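Local coordinates for cytochrome P450 (Picrophilus torridus, PDB 2RFB), which probably works as a heme-thiolate monooxygenase, using its heme iron to put one atom of molecular oxygen into a substrate, at residues 76-81 against 100-105; 119-124 against 142-147; 232-237 against 256-261. One frame throughout, in Å; residues are numbered along the deposited sequence.

From the N terminus the chain makes the three contacts in series; none nests in or crosses another. Contact 1 closes a mainly helical loop, residues 82-99, by bringing helix 101-111 back against helix 75-86. Contact 2 does the same one step later, folding helix 136-153 onto helix 118-129 round residues 125-141. These two touch, since helix 101-111 and helix 118-129 are consecutive and Phe-121 CE2 lies 3.9 Å from Val-104 O. Contact 3 closes residues 238-255, a strand-bearing loop that includes the hairpin of strands 244-246 and 249-251, on the opposite side of the chain's centre from contact 1, and joins the loop after helix 218-228 to strand 256-259 beside the heme.

Contact 1. Residues 76-81 against 100-105; sequences DFIEET and VRLPVN
Thr-81 and Phe-77 on helix 75-86 meet Asn-105 on helix 101-111 in a near-antiparallel helix pair, which by order in the chain corresponds to helices D and E of the conserved P450 helical bundle. The short axes pass 10.3 Å apart at 145°, a wide spacing that leaves the backbones well separated and the contact to a few side chains. The closer packing lies where Phe-77 and Asn-105 are still partly exposed. There the methyl CG2 of Thr-81 reaches across to Asn-105 CB at 3.8 Å, the two side chains meeting at a slant. Phe-77 approaches the same residue with a ring edge: CE2 lies 3.8 Å from the backbone oxygen Asn-105 O, close to the ring plane. That oxygen accepts a hydrogen bond from Ser-108 OG.

The other side, toward the protein interior, is looser between the two segments. Leu-102 CD1 stays 4.2 Å from Thr-81 CG2, and 4.4 Å separates it from Ile-78 CG2. Further helices contribute to the packing here: Ile-78 touches Leu-300, Leu-303 and Ile-307 of helix 298-315, while Leu-102 meets Ile-197 of helix 175-206. Ile-106, one residue on, packs against Phe-77, Ile-78 and Thr-81.

Thr-81 and Asn-105 turn their polar atoms back to their own helices. With chi1 at -56°, Thr-81 holds OG1 beside its backbone N and bonds it to Phe-77 O at 2.8 Å, while CG2 is left facing the neighbouring helix. The same hydroxyl sits over the centre of the Phe-77 ring. On the partner helix Asn-105 ND2 gives a fairly straight bond of 2.9 Å to Arg-101 O, reaching that carbonyl from the opposite face to Asn-105 N.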
# COMPACT_ATOMS: atom_id res chain seq x y z
N ASP A 76 17.41 8.70 6.97
CA ASP A 76 18.31 9.58 6.22
C ASP A 76 18.32 9.23 4.71
O ASP A 76 18.31 10.13 3.84
CB ASP A 76 19.71 9.64 6.83
CG ASP A 76 19.73 10.32 8.22
OD1 ASP A 76 18.74 10.26 8.97
OD2 ASP A 76 20.75 10.92 8.59
N PHE A 77 18.32 7.93 4.42
CA PHE A 77 18.22 7.51 3.04
C PHE A 77 16.94 8.02 2.35
O PHE A 77 17.01 8.44 1.17
CB PHE A 77 18.36 5.99 2.91
CG PHE A 77 18.19 5.51 1.49
CD1 PHE A 77 19.21 5.67 0.56
CD2 PHE A 77 17.02 4.92 1.08
CE1 PHE A 77 19.07 5.24 -0.79
CE2 PHE A 77 16.87 4.50 -0.27
CZ PHE A 77 17.90 4.66 -1.18
N ILE A 78 15.81 8.02 3.04
CA ILE A 78 14.56 8.49 2.43
C ILE A 78 14.57 10.00 2.24
O ILE A 78 14.18 10.50 1.18
CB ILE A 78 13.30 7.98 3.19
CG1 ILE A 78 13.23 6.46 3.19
CG2 ILE A 78 12.03 8.54 2.59
CD1 ILE A 78 12.42 5.98 4.31
N GLU A 79 15.07 10.73 3.22
CA GLU A 79 15.32 12.16 3.09
C GLU A 79 16.24 12.49 1.92
O GLU A 79 15.91 13.35 1.11
CB GLU A 79 15.98 12.70 4.36
CG GLU A 79 15.06 13.35 5.35
CD GLU A 79 15.64 13.35 6.78
OE1 GLU A 79 16.85 13.63 6.99
OE2 GLU A 79 14.85 13.06 7.70
N GLU A 80 17.40 11.85 1.85
CA GLU A 80 18.31 12.00 0.71
C GLU A 80 17.56 11.73 -0.59
O GLU A 80 17.55 12.57 -1.48
CB GLU A 80 19.55 11.07 0.81
CG GLU A 80 20.41 11.01 -0.51
CD GLU A 80 21.46 9.86 -0.56
OE1 GLU A 80 22.66 10.20 -0.71
OE2 GLU A 80 21.09 8.65 -0.46
N THR A 81 16.90 10.59 -0.69
CA THR A 81 16.20 10.27 -1.92
C THR A 81 15.12 11.30 -2.28
O THR A 81 15.04 11.81 -3.42
CB THR A 81 15.60 8.87 -1.86
OG1 THR A 81 16.65 7.96 -1.56
CG2 THR A 81 14.98 8.51 -3.17
N VAL A 100 6.01 8.13 -8.07
CA VAL A 100 6.36 6.74 -8.46
C VAL A 100 7.81 6.40 -8.12
O VAL A 100 8.14 5.27 -7.81
CB VAL A 100 6.13 6.50 -9.99
CG1 VAL A 100 7.06 5.37 -10.62
CG2 VAL A 100 4.68 6.24 -10.30
N ARG A 101 8.71 7.37 -8.21
CA ARG A 101 10.13 7.02 -8.14
C ARG A 101 10.62 6.83 -6.71
O ARG A 101 11.63 6.12 -6.46
CB ARG A 101 11.00 8.07 -8.86
CG ARG A 101 10.71 8.25 -10.35
CD ARG A 101 12.03 8.47 -11.13
NE ARG A 101 12.20 9.82 -11.66
CZ ARG A 101 13.38 10.44 -11.85
NH1 ARG A 101 14.54 9.85 -11.53
NH2 ARG A 101 13.40 11.66 -12.34
N LEU A 102 9.93 7.49 -5.80
CA LEU A 102 10.35 7.53 -4.42
C LEU A 102 10.22 6.14 -3.80
O LEU A 102 11.21 5.57 -3.38
CB LEU A 102 9.59 8.62 -3.62
CG LEU A 102 9.77 8.59 -2.09
CD1 LEU A 102 11.09 9.23 -1.67
CD2 LEU A 102 8.63 9.30 -1.39
N PRO A 103 9.01 5.57 -3.76
CA PRO A 103 8.79 4.23 -3.16
C PRO A 103 9.61 3.13 -3.84
O PRO A 103 10.07 2.21 -3.18
CB PRO A 103 7.29 4.01 -3.35
CG PRO A 103 6.95 4.89 -4.59
CD PRO A 103 7.74 6.14 -4.25
N VAL A 104 9.86 3.24 -5.14
CA VAL A 104 10.66 2.23 -5.80
C VAL A 104 12.14 2.30 -5.44
O VAL A 104 12.81 1.28 -5.46
CB VAL A 104 10.41 2.17 -7.36
CG1 VAL A 104 11.01 3.32 -8.10
CG2 VAL A 104 10.95 0.87 -7.93
N ASN A 105 12.67 3.48 -5.14
CA ASN A 105 14.06 3.58 -4.64
C ASN A 105 14.18 3.03 -3.22
O ASN A 105 15.13 2.33 -2.90
CB ASN A 105 14.52 5.02 -4.64
CG ASN A 105 15.19 5.42 -5.97
OD1 ASN A 105 16.36 5.13 -6.19
ND2 ASN A 105 14.46 6.11 -6.83

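Contact 2. Residues 119-124 against 142-147; sequences PLFKLW and NRMVSR
Helix 118-129 and helix 136-153 cross with their short axes 9.7 Å apart at -127°, nearest where the CA atoms of Trp-124 and Met-144 come within 6.6 Å. In chain order the pair corresponds to the F and G helices of the P450 fold. Met-144 carries most of the packing, with Leu-120 and Trp-124 facing it. Its chain lies over one face of the Trp-124 indole: CG is 3.4 Å from Trp-124 CD2, and CB makes a CH-pi contact 3.6 Å from the centroid of the five-membered ring. A bend at chi2 (51°) then turns the sulfur off this face toward Leu-120, leaving SD in an oblique Met-aromatic contact 5.3 Å from the same Trp-124 centroid. Beyond the sulfur, CE comes to the edge of the Phe-121 ring, near its plane.

Phe-121 and Trp-124 link the pair to the interior, both touching Ile-186 of helix 175-206. Toward the outer side the packing thins to the aliphatic parts of two arginines: Leu-120 CD2 lies 4.1 Å from Arg-143 CB and a little farther from Arg-147 CG. The Arg-147 head leads away to a salt bridge with Asp-117. Between these arginines and the indole, Leu-120 CD2 rests against Met-144 at both ends of its bend, 3.8 Å from CA and equally far from SD.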
# COMPACT_ATOMS: atom_id res chain seq x y z
N PRO A 119 18.92 0.23 -12.43
CA PRO A 119 18.11 0.52 -13.64
C PRO A 119 17.14 -0.61 -14.05
O PRO A 119 15.97 -0.35 -14.37
CB PRO A 119 19.16 0.80 -14.74
CG PRO A 119 20.43 1.13 -14.02
CD PRO A 119 20.37 0.40 -12.69
N LEU A 120 17.61 -1.85 -14.02
CA LEU A 120 16.79 -2.97 -14.42
C LEU A 120 15.70 -3.25 -13.39
O LEU A 120 14.54 -3.53 -13.75
CB LEU A 120 17.65 -4.20 -14.64
CG LEU A 120 16.90 -5.50 -14.93
CD1 LEU A 120 16.25 -5.42 -16.31
CD2 LEU A 120 17.84 -6.70 -14.81
N PHE A 121 16.06 -3.17 -12.10
CA PHE A 121 15.05 -3.32 -11.06
C PHE A 121 13.89 -2.34 -11.22
O PHE A 121 12.74 -2.69 -11.03
CB PHE A 121 15.67 -3.25 -9.65
CG PHE A 121 14.67 -3.36 -8.54
CD1 PHE A 121 14.19 -4.60 -8.15
CD2 PHE A 121 14.21 -2.22 -7.89
CE1 PHE A 121 13.25 -4.73 -7.12
CE2 PHE A 121 13.28 -2.33 -6.85
CZ PHE A 121 12.80 -3.59 -6.46
N LYS A 122 14.19 -1.11 -11.59
CA LYS A 122 13.14 -0.12 -11.75
C LYS A 122 12.25 -0.42 -12.97
O LYS A 122 11.03 -0.26 -12.91
CB LYS A 122 13.75 1.29 -11.85
CG LYS A 122 14.39 1.85 -10.56
CD LYS A 122 15.47 2.87 -11.01
CE LYS A 122 15.87 3.93 -9.95
NZ LYS A 122 16.62 5.11 -10.62
N LEU A 123 12.84 -0.89 -14.06
CA LEU A 123 12.05 -1.30 -15.22
C LEU A 123 11.16 -2.50 -14.85
O LEU A 123 9.94 -2.46 -15.03
CB LEU A 123 12.97 -1.62 -16.40
CG LEU A 123 12.42 -1.53 -17.83
CD1 LEU A 123 12.05 -0.11 -18.23
CD2 LEU A 123 13.47 -2.08 -18.81
N TRP A 124 11.74 -3.52 -14.26
CA TRP A 124 10.99 -4.67 -13.81
C TRP A 124 9.91 -4.25 -12.85
O TRP A 124 8.73 -4.61 -13.01
CB TRP A 124 11.93 -5.66 -13.16
CG TRP A 124 11.32 -6.94 -12.73
CD1 TRP A 124 10.84 -7.93 -13.53
CD2 TRP A 124 11.15 -7.39 -11.39
NE1 TRP A 124 10.38 -8.98 -12.77
CE2 TRP A 124 10.58 -8.68 -11.45
CE3 TRP A 124 11.45 -6.85 -10.14
CZ2 TRP A 124 10.29 -9.42 -10.32
CZ3 TRP A 124 11.18 -7.58 -9.04
CH2 TRP A 124 10.59 -8.86 -9.12
N ASN A 142 12.80 -11.81 -17.43
CA ASN A 142 13.69 -12.94 -17.44
C ASN A 142 15.05 -12.46 -17.00
O ASN A 142 15.77 -13.17 -16.30
CB ASN A 142 13.77 -13.59 -18.82
CG ASN A 142 12.66 -14.58 -19.06
OD1 ASN A 142 12.34 -14.90 -20.20
ND2 ASN A 142 12.09 -15.10 -18.00
N ARG A 143 15.38 -11.24 -17.42
CA ARG A 143 16.60 -10.60 -17.04
C ARG A 143 16.62 -10.32 -15.54
O ARG A 143 17.61 -10.64 -14.90
CB ARG A 143 16.80 -9.33 -17.83
CG ARG A 143 18.19 -9.27 -18.48
CD ARG A 143 18.30 -8.12 -19.43
NE ARG A 143 19.67 -8.00 -19.89
CZ ARG A 143 20.57 -7.15 -19.41
NH1 ARG A 143 20.27 -6.30 -18.43
NH2 ARG A 143 21.79 -7.15 -19.92
N MET A 144 15.54 -9.78 -14.98
CA MET A 144 15.56 -9.46 -13.56
C MET A 144 15.66 -10.70 -12.67
O MET A 144 16.35 -10.68 -11.66
CB MET A 144 14.33 -8.65 -13.15
CG MET A 144 14.44 -8.00 -11.73
SD MET A 144 15.99 -7.06 -11.52
CE MET A 144 16.54 -7.70 -9.94
N VAL A 145 14.95 -11.76 -13.04
CA VAL A 145 14.87 -12.99 -12.27
C VAL A 145 16.23 -13.64 -12.29
O VAL A 145 16.74 -14.12 -11.30
CB VAL A 145 13.76 -13.92 -12.85
CG1 VAL A 145 13.94 -15.36 -12.49
CG2 VAL A 145 12.42 -13.44 -12.39
N SER A 146 16.84 -13.63 -13.45
CA SER A 146 18.22 -14.04 -13.53
C SER A 146 19.11 -13.29 -12.50
O SER A 146 19.77 -13.92 -11.69
CB SER A 146 18.72 -13.89 -14.94
OG SER A 146 20.02 -14.41 -15.00
N ARG A 147 19.12 -11.96 -12.50
CA ARG A 147 19.91 -11.21 -11.50
C ARG A 147 19.50 -11.57 -10.08
O ARG A 147 20.35 -11.74 -9.21
CB ARG A 147 19.82 -9.69 -11.68
CG ARG A 147 20.79 -9.07 -12.67
CD ARG A 147 22.29 -9.38 -12.39
NE ARG A 147 22.66 -9.13 -10.99
CZ ARG A 147 23.71 -9.68 -10.38
NH1 ARG A 147 24.53 -10.53 -11.02
NH2 ARG A 147 23.95 -9.38 -9.10

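Contact 3. Residues 232-237 against 256-261; sequences IQFLPH and QVIVYL. With HEM (protoporphyrin IX containing Fe), chain G.
Leu-261, Leu-235 and Phe-234 have the most surface buried here, the two leucines on the heme side. Leu-261 CD1 meets the heme methyl CMA at 3.6 Å and packs 4.1 Å from Leu-235 CG, the side chains crossing at a slant. Leu-235 extends CD1 to the propionate carbon CGA of the heme, 3.9 Å away, while Ile-232 CD1 covers CHB. Backbone pairing sets this row: Leu-235 N bonds to Val-259 O at 2.9 Å, and a weak return bond runs from Val-259 N to Leu-235 O. By its place after helix 218-228, this single antiparallel hydrogen-bonded bridge is consistent with the β1-4/β1-3 pairing of the P450 β-sheet beside the heme.

Phe-234 packs with Tyr-260 and Ile-258. Its CG sits between backbone N and carbonyl (chi1 65°), with CB over a face of the Tyr-260 ring and CD1 3.5 Å from Ile-258 CG2; the two aromatic planes are 34° apart. Gln-256 stretches an extended chain to Pro-236, its NE2 bonding to Pro-236 O at 2.6 Å. A leucine in its place would probably leave that carbonyl without this donor and the Pro-236 end less firmly tied to the strand. Tyr-260 OH bonds to His-14 ND1.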
# COMPACT_ATOMS: atom_id res chain seq x y z
N ILE A 232 -6.41 2.63 -1.09
CA ILE A 232 -7.17 1.42 -1.41
C ILE A 232 -8.62 1.55 -0.96
O ILE A 232 -8.89 1.70 0.24
CB ILE A 232 -6.51 0.15 -0.78
CG1 ILE A 232 -5.08 0.01 -1.40
CG2 ILE A 232 -7.40 -1.12 -1.03
CD1 ILE A 232 -4.38 -1.26 -1.00
N GLN A 233 -9.54 1.48 -1.92
CA GLN A 233 -10.95 1.73 -1.63
C GLN A 233 -11.72 0.53 -1.15
O GLN A 233 -12.67 0.67 -0.36
CB GLN A 233 -11.62 2.37 -2.85
CG GLN A 233 -11.12 3.80 -3.16
CD GLN A 233 -11.62 4.80 -2.12
OE1 GLN A 233 -12.83 5.07 -2.04
NE2 GLN A 233 -10.71 5.32 -1.30
N PHE A 234 -11.36 -0.65 -1.67
CA PHE A 234 -11.96 -1.91 -1.21
C PHE A 234 -11.01 -3.09 -1.34
O PHE A 234 -10.03 -3.01 -2.07
CB PHE A 234 -13.31 -2.18 -1.86
CG PHE A 234 -13.27 -2.42 -3.35
CD1 PHE A 234 -13.11 -3.70 -3.88
CD2 PHE A 234 -13.44 -1.35 -4.25
CE1 PHE A 234 -13.13 -3.94 -5.28
CE2 PHE A 234 -13.45 -1.58 -5.61
CZ PHE A 234 -13.27 -2.90 -6.14
N LEU A 235 -11.28 -4.16 -0.58
CA LEU A 235 -10.53 -5.41 -0.65
C LEU A 235 -11.54 -6.43 -1.13
O LEU A 235 -12.45 -6.74 -0.37
CB LEU A 235 -10.09 -5.82 0.74
CG LEU A 235 -9.18 -4.79 1.34
CD1 LEU A 235 -8.90 -5.19 2.79
CD2 LEU A 235 -7.84 -4.66 0.50
N PRO A 236 -11.39 -6.95 -2.35
CA PRO A 236 -12.39 -7.90 -2.87
C PRO A 236 -12.26 -9.35 -2.43
O PRO A 236 -13.19 -10.14 -2.62
CB PRO A 236 -12.21 -7.81 -4.41
CG PRO A 236 -10.78 -7.39 -4.63
CD PRO A 236 -10.32 -6.67 -3.33
N HIS A 237 -11.12 -9.73 -1.85
CA HIS A 237 -10.90 -11.17 -1.67
C HIS A 237 -11.05 -11.64 -0.23
O HIS A 237 -10.06 -11.69 0.50
CB HIS A 237 -9.53 -11.56 -2.27
CG HIS A 237 -9.46 -11.38 -3.76
ND1 HIS A 237 -10.44 -11.86 -4.62
CD2 HIS A 237 -8.57 -10.72 -4.54
CE1 HIS A 237 -10.14 -11.52 -5.86
NE2 HIS A 237 -9.00 -10.84 -5.85
N GLN A 256 -18.27 -14.82 -1.45
CA GLN A 256 -17.29 -13.77 -1.49
C GLN A 256 -17.83 -12.54 -0.71
O GLN A 256 -19.03 -12.24 -0.73
CB GLN A 256 -16.97 -13.39 -2.92
CG GLN A 256 -15.95 -12.29 -3.00
CD GLN A 256 -15.60 -11.94 -4.43
OE1 GLN A 256 -16.12 -12.54 -5.38
NE2 GLN A 256 -14.71 -10.98 -4.60
N VAL A 257 -16.92 -11.87 -0.03
CA VAL A 257 -17.25 -10.77 0.84
C VAL A 257 -16.33 -9.62 0.53
O VAL A 257 -15.11 -9.71 0.74
CB VAL A 257 -17.05 -11.16 2.29
CG1 VAL A 257 -17.28 -9.97 3.16
CG2 VAL A 257 -18.06 -12.23 2.67
N ILE A 258 -16.89 -8.55 -0.02
CA ILE A 258 -16.07 -7.39 -0.36
C ILE A 258 -16.30 -6.26 0.66
O ILE A 258 -17.42 -5.87 0.94
CB ILE A 258 -16.35 -6.84 -1.78
CG1 ILE A 258 -16.43 -7.95 -2.85
CG2 ILE A 258 -15.32 -5.75 -2.13
CD1 ILE A 258 -16.59 -7.41 -4.35
N VAL A 259 -15.22 -5.70 1.13
CA VAL A 259 -15.17 -4.85 2.26
C VAL A 259 -14.62 -3.48 1.76
O VAL A 259 -13.56 -3.43 1.08
CB VAL A 259 -14.28 -5.60 3.25
CG1 VAL A 259 -13.15 -4.83 3.71
CG2 VAL A 259 -15.11 -6.28 4.36
N TYR A 260 -15.37 -2.40 2.04
CA TYR A 260 -15.06 -1.09 1.51
C TYR A 260 -14.44 -0.17 2.52
O TYR A 260 -15.14 0.37 3.33
CB TYR A 260 -16.29 -0.45 0.90
CG TYR A 260 -16.78 -1.16 -0.34
CD1 TYR A 260 -17.39 -2.39 -0.26
CD2 TYR A 260 -16.64 -0.59 -1.61
CE1 TYR A 260 -17.84 -3.04 -1.39
CE2 TYR A 260 -17.09 -1.24 -2.78
CZ TYR A 260 -17.68 -2.45 -2.66
OH TYR A 260 -18.16 -3.11 -3.76
N LEU A 261 -13.13 0.04 2.42
CA LEU A 261 -12.34 0.75 3.42
C LEU A 261 -12.61 2.25 3.36
O LEU A 261 -12.71 2.92 4.39
CB LEU A 261 -10.82 0.55 3.18
CG LEU A 261 -10.36 -0.91 3.07
CD1 LEU A 261 -8.84 -0.96 2.82
CD2 LEU A 261 -10.76 -1.81 4.30
CHA HEM G . -1.34 -5.45 3.31
CHB HEM G . -3.06 -0.93 2.38
CHC HEM G . 1.64 0.51 1.78
CHD HEM G . 3.30 -4.08 1.99
C1A HEM G . -2.18 -4.34 3.15
C2A HEM G . -3.61 -4.34 3.37
C3A HEM G . -4.06 -3.07 3.10
C4A HEM G . -2.92 -2.30 2.75
CMA HEM G . -5.52 -2.39 3.14
CAA HEM G . -4.44 -5.59 3.83
CBA HEM G . -4.98 -6.42 2.63
CGA HEM G . -5.84 -7.48 3.26
O1A HEM G . -6.19 -7.38 4.50
O2A HEM G . -6.18 -8.42 2.52
C1B HEM G . -1.92 -0.13 2.16
C2B HEM G . -1.88 1.31 2.05
C3B HEM G . -0.55 1.61 1.88
C4B HEM G . 0.21 0.42 1.89
CMB HEM G . -3.19 2.21 2.13
CAB HEM G . 0.37 2.92 1.65
CBB HEM G . -0.03 4.24 2.00
C1C HEM G . 2.62 -0.55 1.86
C2C HEM G . 4.10 -0.58 1.81
C3C HEM G . 4.48 -1.88 1.86
C4C HEM G . 3.32 -2.68 1.91
CMC HEM G . 5.18 0.58 1.72
CAC HEM G . 5.95 -2.46 1.90
CBC HEM G . 6.38 -3.39 1.02
C1D HEM G . 2.17 -4.87 2.38
C2D HEM G . 2.18 -6.30 2.60
C3D HEM G . 0.73 -6.66 2.97
C4D HEM G . 0.03 -5.45 2.98
CMD HEM G . 3.36 -7.31 2.44
CAD HEM G . 0.04 -8.03 3.33
CBD HEM G . 0.29 -8.30 4.82
CGD HEM G . -0.33 -9.60 5.23
O1D HEM G . -1.18 -10.13 4.43
O2D HEM G . 0.02 -10.12 6.33
NA HEM G . -1.78 -3.06 2.78
NB HEM G . -0.60 -0.65 2.08
NC HEM G . 2.21 -1.88 1.93
ND HEM G . 0.86 -4.39 2.62
FE HEM G . 0.26 -2.51 2.55